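Local coordinates for epimerase family protein SDR39U1 (Homo sapiens, PDB 4B4O) that is a putative NADP-dependent oxidoreductase, a short-chain dehydrogenase/reductase family member seen here with NADPH bound, whose substrate is not established, at residues Y120-P125 with V214-A219. The protein carries 3 engineered substitutions. Numbering follows the deposited sequence.
Sequences YDEDSP and VLNGVA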
loop_
_atom_site.group_PDB
_atom_site.type_symbol
_atom_site.label_atom_id
_atom_site.label_comp_id
_atom_site.label_asym_id
_atom_site.label_seq_id
_atom_site.Cartn_x
_atom_site.Cartn_y
_atom_site.Cartn_z
ATOM N N TYR A 120 -10.199 -1.978 14.450
ATOM C CA TYR A 120 -9.996 -0.613 13.998
ATOM C C TYR A 120 -10.801 -0.317 12.747
ATOM O O TYR A 120 -10.963 -1.184 11.902
ATOM C CB TYR A 120 -8.510 -0.389 13.688
ATOM C CG TYR A 120 -7.587 -0.668 14.861
ATOM C CD1 TYR A 120 -7.383 0.286 15.836
ATOM C CD2 TYR A 120 -6.942 -1.891 14.992
ATOM C CE1 TYR A 120 -6.568 0.035 16.907
ATOM C CE2 TYR A 120 -6.124 -2.150 16.068
ATOM C CZ TYR A 120 -5.944 -1.186 17.021
ATOM O OH TYR A 120 -5.113 -1.396 18.092
ATOM N N ASP A 121 -11.268 0.925 12.627
ATOM C CA ASP A 121 -11.701 1.460 11.336
ATOM C C ASP A 121 -11.001 2.775 11.041
ATOM O O ASP A 121 -10.081 3.168 11.751
ATOM C CB ASP A 121 -13.232 1.540 11.224
ATOM C CG ASP A 121 -13.861 2.628 12.081
ATOM O OD1 ASP A 121 -13.152 3.447 12.672
ATOM O OD2 ASP A 121 -15.112 2.634 12.171
ATOM N N GLU A 122 -11.452 3.472 10.008
ATOM C CA GLU A 122 -10.774 4.692 9.529
ATOM C C GLU A 122 -10.783 5.836 10.542
ATOM O O GLU A 122 -10.007 6.758 10.436
ATOM C CB GLU A 122 -11.371 5.158 8.191
ATOM C CG GLU A 122 -11.098 4.193 7.035
ATOM C CD GLU A 122 -12.124 3.077 6.873
ATOM O OE1 GLU A 122 -13.028 2.885 7.720
ATOM O OE2 GLU A 122 -12.054 2.396 5.835
ATOM N N ASP A 123 -11.689 5.779 11.508
ATOM C CA ASP A 123 -11.799 6.842 12.488
ATOM C C ASP A 123 -10.997 6.515 13.721
ATOM O O ASP A 123 -10.967 7.306 14.649
ATOM C CB ASP A 123 -13.274 7.110 12.840
ATOM C CG ASP A 123 -14.054 7.735 11.682
ATOM O OD1 ASP A 123 -13.491 8.578 10.945
ATOM O OD2 ASP A 123 -15.252 7.397 11.513
ATOM N N SER A 124 -10.365 5.350 13.745
ATOM C CA SER A 124 -9.695 4.915 14.956
ATOM C C SER A 124 -8.423 5.718 15.161
ATOM O O SER A 124 -7.712 6.020 14.206
ATOM C CB SER A 124 -9.359 3.409 14.917
ATOM O OG SER A 124 -10.518 2.614 14.978
ATOM N N PRO A 125 -8.099 6.004 16.418
ATOM C CA PRO A 125 -6.815 6.621 16.707
ATOM C C PRO A 125 -5.582 5.703 16.594
ATOM O O PRO A 125 -5.674 4.489 16.616
ATOM C CB PRO A 125 -6.987 7.086 18.142
ATOM C CG PRO A 125 -7.865 6.049 18.736
ATOM C CD PRO A 125 -8.716 5.471 17.635
ATOM N N VAL A 214 -9.924 9.396 4.879
ATOM C CA VAL A 214 -9.187 8.156 5.076
ATOM C C VAL A 214 -10.045 6.961 4.694
ATOM O O VAL A 214 -11.197 6.868 5.106
ATOM C CB VAL A 214 -8.760 7.941 6.526
ATOM C CG1 VAL A 214 -8.167 6.552 6.649
ATOM C CG2 VAL A 214 -7.769 9.004 6.950
ATOM N N LEU A 215 -9.457 6.070 3.892
ATOM C CA LEU A 215 -10.062 4.807 3.492
ATOM C C LEU A 215 -9.096 3.659 3.798
ATOM O O LEU A 215 -7.906 3.744 3.516
ATOM C CB LEU A 215 -10.345 4.807 1.980
ATOM C CG LEU A 215 -11.235 5.901 1.392
ATOM C CD1 LEU A 215 -11.253 5.804 -0.119
ATOM C CD2 LEU A 215 -12.625 5.804 1.999
ATOM N N ASN A 216 -9.610 2.591 4.384
ATOM C CA ASN A 216 -8.761 1.444 4.704
ATOM C C ASN A 216 -8.699 0.551 3.501
ATOM O O ASN A 216 -9.723 0.023 3.066
ATOM C CB ASN A 216 -9.270 0.669 5.928
ATOM C CG ASN A 216 -8.930 1.349 7.242
ATOM O OD1 ASN A 216 -7.907 2.038 7.359
ATOM N ND2 ASN A 216 -9.788 1.162 8.242
ATOM N N GLY A 217 -7.507 0.427 2.937
ATOM C CA GLY A 217 -7.283 -0.405 1.763
ATOM C C GLY A 217 -7.056 -1.868 2.112
ATOM O O GLY A 217 -5.946 -2.399 1.946
ATOM N N VAL A 218 -8.107 -2.489 2.641
ATOM C CA VAL A 218 -8.087 -3.891 3.068
ATOM C C VAL A 218 -9.346 -4.591 2.597
ATOM O O VAL A 218 -10.395 -3.945 2.438
ATOM C CB VAL A 218 -7.941 -4.035 4.592
ATOM C CG1 VAL A 218 -6.617 -3.422 5.003
ATOM C CG2 VAL A 218 -9.102 -3.400 5.359
ATOM N N ALA A 219 -9.222 -5.885 2.310
ATOM C CA ALA A 219 -10.380 -6.702 1.965
ATOM C C ALA A 219 -11.177 -6.816 3.239
ATOM O O ALA A 219 -10.605 -6.784 4.325
ATOM C CB ALA A 219 -9.972 -8.083 1.473
#
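The carboxylate of E122 lies flat over one face of the N216 side-chain amide, the two planes 16° apart, with N216 ND2 3.3 Å from E122 CD. The two ends of the amide are held elsewhere: OD1 accepts a hydrogen bond from the Y112 hydroxyl, and ND2 donates to the carbonyl of I268. E122 OE2 takes the backbone N-H of N216 on its anti lone pair, turned away from OE1, at 2.8 Å and an N-H...O angle of 153°. A bend at chi2 (88°) folds the carboxylate back over the amide, while the second oxygen, OE1, accepts the backbone N-H of R271. Both carboxylate oxygens of this buried acid are therefore engaged. Strand 213-217 is the last strand in chain order of the parallel Rossmann-type sheet, paired with strand 151-161, and the contact docks on it the loop that follows strand 102-108; the bound NADPH is about 11 Å from the N216 side chain. Along the aliphatic part of the chain, E122 CG packs at 3.8 Å from V214 CG1 and lies 3.3 Å from V214 O, a carbonyl that also accepts from R271 NE. An alanine at E122 would remove the carboxylate, and would probably leave the N-H of N216 and that of R271 without their acceptor and the N216 amide without its stacked carboxylate. The loop itself is shaped by a type I turn from D121 to S124: D121 OD1 accepts from the backbone N of D123 at 3.0 Å, an Asx turn, with the donor coming from above the carboxylate plane. S124 OG in turn accepts from D121 N, also at 3.0 Å, and D121 OD2 forms a salt bridge with R270, beside the residue that binds E122 OE1.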